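Local coordinates for probable phospholipase A2 homolog 2 (Oryza sativa, PDB 2WG9), which probably catalyses the calcium-dependent hydrolysis of the 2-acyl ester of phosphoglycerides, releasing a free fatty acid and a lysophospholipid, at residues A[37-42]-A[55-60]. Residues are numbered along the deposited sequence; the frame is centred on the assembly and turned at random.
With CA (calcium ion), chain C; OCA (octanoic acid (caprylic acid)), chain D.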
ATOM      1  N   GLY A  37       6.413   4.099  -5.326  1.00 11.53           N
ATOM      2  CA  GLY A  37       6.057   5.435  -4.851  1.00 11.47           C
ATOM      3  C   GLY A  37       6.723   5.679  -3.509  1.00 11.36           C
ATOM      4  O   GLY A  37       7.826   5.177  -3.265  1.00 11.40           O
ATOM      5  N   LYS A  38       6.057   6.443  -2.644  1.00 10.94           N
ATOM      6  CA  LYS A  38       6.567   6.731  -1.303  1.00 10.80           C
ATOM      7  C   LYS A  38       5.912   5.829  -0.253  1.00 10.68           C
ATOM      8  O   LYS A  38       6.381   5.768   0.889  1.00 10.48           O
ATOM      9  CB  LYS A  38       6.327   8.208  -0.928  1.00 10.65           C
ATOM     10  CG  LYS A  38       7.107   9.233  -1.746  1.00 10.60           C
ATOM     11  CD  LYS A  38       6.544  10.635  -1.503  1.00 11.33           C
ATOM     12  CE  LYS A  38       7.130  11.674  -2.448  1.00 12.26           C
ATOM     13  NZ  LYS A  38       6.573  13.053  -2.179  1.00 12.68           N
ATOM     14  N   TYR A  39       4.835   5.130  -0.643  1.00 10.44           N
ATOM     15  CA  TYR A  39       3.962   4.430   0.318  1.00 10.37           C
ATOM     16  C   TYR A  39       3.727   2.924   0.083  1.00 10.64           C
ATOM     17  O   TYR A  39       3.462   2.197   1.034  1.00 10.34           O
ATOM     18  CB  TYR A  39       2.594   5.142   0.424  1.00 10.16           C
ATOM     19  CG  TYR A  39       2.663   6.540   1.011  1.00  9.96           C
ATOM     20  CD1 TYR A  39       2.774   7.665   0.188  1.00  9.35           C
ATOM     21  CD2 TYR A  39       2.612   6.736   2.393  1.00  9.44           C
ATOM     22  CE1 TYR A  39       2.836   8.959   0.736  1.00  9.67           C
ATOM     23  CE2 TYR A  39       2.683   8.022   2.948  1.00 10.18           C
ATOM     24  CZ  TYR A  39       2.798   9.123   2.118  1.00  9.42           C
ATOM     25  OH  TYR A  39       2.864  10.391   2.671  1.00 10.32           O
ATOM     26  N   CYS A  40       3.788   2.458  -1.164  1.00 11.19           N
ATOM     27  CA  CYS A  40       3.449   1.054  -1.455  1.00 11.58           C
ATOM     28  C   CYS A  40       4.605   0.100  -1.144  1.00 12.43           C
ATOM     29  O   CYS A  40       5.662   0.148  -1.776  1.00 11.79           O
ATOM     30  CB  CYS A  40       2.983   0.868  -2.906  1.00 11.49           C
ATOM     31  SG  CYS A  40       1.454   1.718  -3.381  1.00 11.02           S
ATOM     32  N   GLY A  41       4.386  -0.772  -0.168  1.00 13.40           N
ATOM     33  CA  GLY A  41       5.386  -1.753   0.226  1.00 14.55           C
ATOM     34  C   GLY A  41       5.252  -2.094   1.694  1.00 15.62           C
ATOM     35  O   GLY A  41       4.749  -1.297   2.490  1.00 15.77           O
ATOM     36  N   ILE A  42       5.708  -3.284   2.056  1.00 16.60           N
ATOM     37  CA  ILE A  42       5.653  -3.746   3.437  1.00 17.49           C
ATOM     38  C   ILE A  42       6.730  -3.032   4.250  1.00 17.94           C
ATOM     39  O   ILE A  42       7.878  -2.937   3.818  1.00 17.90           O
ATOM     40  CB  ILE A  42       5.805  -5.291   3.510  1.00 17.89           C
ATOM     41  CG1 ILE A  42       4.671  -5.965   2.717  1.00 18.02           C
ATOM     42  CG2 ILE A  42       5.822  -5.777   4.973  1.00 18.22           C
ATOM     43  CD1 ILE A  42       4.916  -7.438   2.371  1.00 20.38           C
ATOM     44  N   ALA A  55      -1.904   7.656  -8.262  1.00 10.93           N
ATOM     45  CA  ALA A  55      -3.151   7.150  -7.677  1.00 10.90           C
ATOM     46  C   ALA A  55      -2.942   5.885  -6.853  1.00 10.74           C
ATOM     47  O   ALA A  55      -3.507   5.743  -5.763  1.00 11.02           O
ATOM     48  CB  ALA A  55      -4.196   6.900  -8.771  1.00 10.55           C
ATOM     49  N   LEU A  56      -2.132   4.963  -7.377  1.00 10.91           N
ATOM     50  CA  LEU A  56      -1.798   3.741  -6.640  1.00 10.61           C
ATOM     51  C   LEU A  56      -1.058   4.065  -5.347  1.00 10.41           C
ATOM     52  O   LEU A  56      -1.378   3.512  -4.297  1.00 10.12           O
ATOM     53  CB  LEU A  56      -0.990   2.761  -7.504  1.00 10.49           C
ATOM     54  CG  LEU A  56      -0.669   1.392  -6.880  1.00 10.72           C
ATOM     55  CD1 LEU A  56      -1.928   0.645  -6.427  1.00 11.40           C
ATOM     56  CD2 LEU A  56       0.151   0.538  -7.850  1.00 10.92           C
ATOM     57  N   ASP A  57      -0.080   4.964  -5.425  1.00 10.14           N
ATOM     58  CA  ASP A  57       0.659   5.382  -4.229  1.00 10.17           C
ATOM     59  C   ASP A  57      -0.277   6.004  -3.180  1.00 10.16           C
ATOM     60  O   ASP A  57      -0.118   5.782  -1.968  1.00  9.67           O
ATOM     61  CB  ASP A  57       1.766   6.359  -4.619  1.00 10.01           C
ATOM     62  CG  ASP A  57       2.870   6.430  -3.593  1.00 10.52           C
ATOM     63  OD1 ASP A  57       3.070   5.439  -2.860  1.00 10.33           O
ATOM     64  OD2 ASP A  57       3.551   7.481  -3.534  1.00  9.87           O
ATOM     65  N   ALA A  58      -1.258   6.772  -3.655  1.00 10.07           N
ATOM     66  CA  ALA A  58      -2.263   7.376  -2.777  1.00 10.18           C
ATOM     67  C   ALA A  58      -3.113   6.327  -2.056  1.00 10.20           C
ATOM     68  O   ALA A  58      -3.404   6.479  -0.872  1.00  9.55           O
ATOM     69  CB  ALA A  58      -3.145   8.375  -3.552  1.00  9.99           C
ATOM     70  N   CYS A  59      -3.491   5.257  -2.761  1.00 10.58           N
ATOM     71  CA  CYS A  59      -4.189   4.130  -2.130  1.00 11.00           C
ATOM     72  C   CYS A  59      -3.374   3.570  -0.966  1.00 10.79           C
ATOM     73  O   CYS A  59      -3.908   3.322   0.117  1.00 11.17           O
ATOM     74  CB  CYS A  59      -4.475   3.011  -3.144  1.00 11.28           C
ATOM     75  SG  CYS A  59      -5.612   3.442  -4.460  1.00 12.12           S
ATOM     76  N   CYS A  60      -2.078   3.374  -1.197  1.00 10.59           N
ATOM     77  CA  CYS A  60      -1.176   2.874  -0.160  1.00 10.68           C
ATOM     78  C   CYS A  60      -0.998   3.844   1.006  1.00 10.41           C
ATOM     79  O   CYS A  60      -0.937   3.416   2.173  1.00 10.08           O
ATOM     80  CB  CYS A  60       0.184   2.533  -0.765  1.00 10.87           C
ATOM     81  SG  CYS A  60       0.098   1.197  -1.972  1.00 11.29           S
TER
HETATM   82 CA    CA C 201       3.572   0.916   2.888  0.70 14.09          CA
HETATM   83  C1  OCA D 301       0.706  -0.481   1.366  1.00 20.47           C
HETATM   84  C2  OCA D 301       0.257  -1.570   0.389  1.00 21.46           C
HETATM   85  C3  OCA D 301      -0.061  -2.879   1.109  1.00 22.54           C
HETATM   86  C4  OCA D 301       1.197  -3.614   1.579  1.00 24.03           C
HETATM   87  C5  OCA D 301       2.090  -4.069   0.413  1.00 25.04           C
HETATM   88  C6  OCA D 301       1.669  -5.439  -0.115  1.00 25.49           C
HETATM   89  C7  OCA D 301       2.867  -6.198  -0.688  1.00 25.35           C
HETATM   90  C8  OCA D 301       2.768  -6.293  -2.215  1.00 25.15           C
HETATM   91  O1  OCA D 301       1.931  -0.354   1.560  1.00 18.10           O
HETATM   92  O2  OCA D 301      -0.191   0.209   1.891  1.00 21.80           O
HETATM   93  O   HOH W   1       3.870   0.016   5.094  1.00 21.46           O
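The carboxylate of D57 reaches from the first turn of helix 55-68 to two successive backbone amides of the 37-42 loop, showing how one acidic side chain can fix the course of an irregular segment. K38 N points at D57 OD2 over 2.9 Å almost linearly, although 29° out of the carboxylate plane, while Y39 N meets the syn lone pair of OD1 in a more bent bond; OD2 also accepts a hydrogen bond from C53 N. A first torsion of -158° swings the D57 carboxylate away from its own N and toward these amides, its carboxyl carbon at the edge of the Y39 ring, the two planes 50° apart. G37 suits this tight end: a CB there would collide with the D57 carboxyl carbon, and its positive phi also favours glycine. Next along, C40 SG and C60 SG form a disulfide, and Y39 CB rests on C60 CB at 3.7 Å. This is the calcium-binding loop of a secreted phospholipase A2 fastened to the helix that carries the predicted active-site H63; Y39 O and G41 O bind calcium, with Y44 and D64 completing the protein ligands, and G41 N donates to octanoate O1. Replacing D57 by an alanine would probably leave the K38, Y39 and C53 amides without their acceptor. The looser side lies along K38, whose extended chain leads away to a salt bridge with E50, and at exposed I42, which touches the octanoate tail.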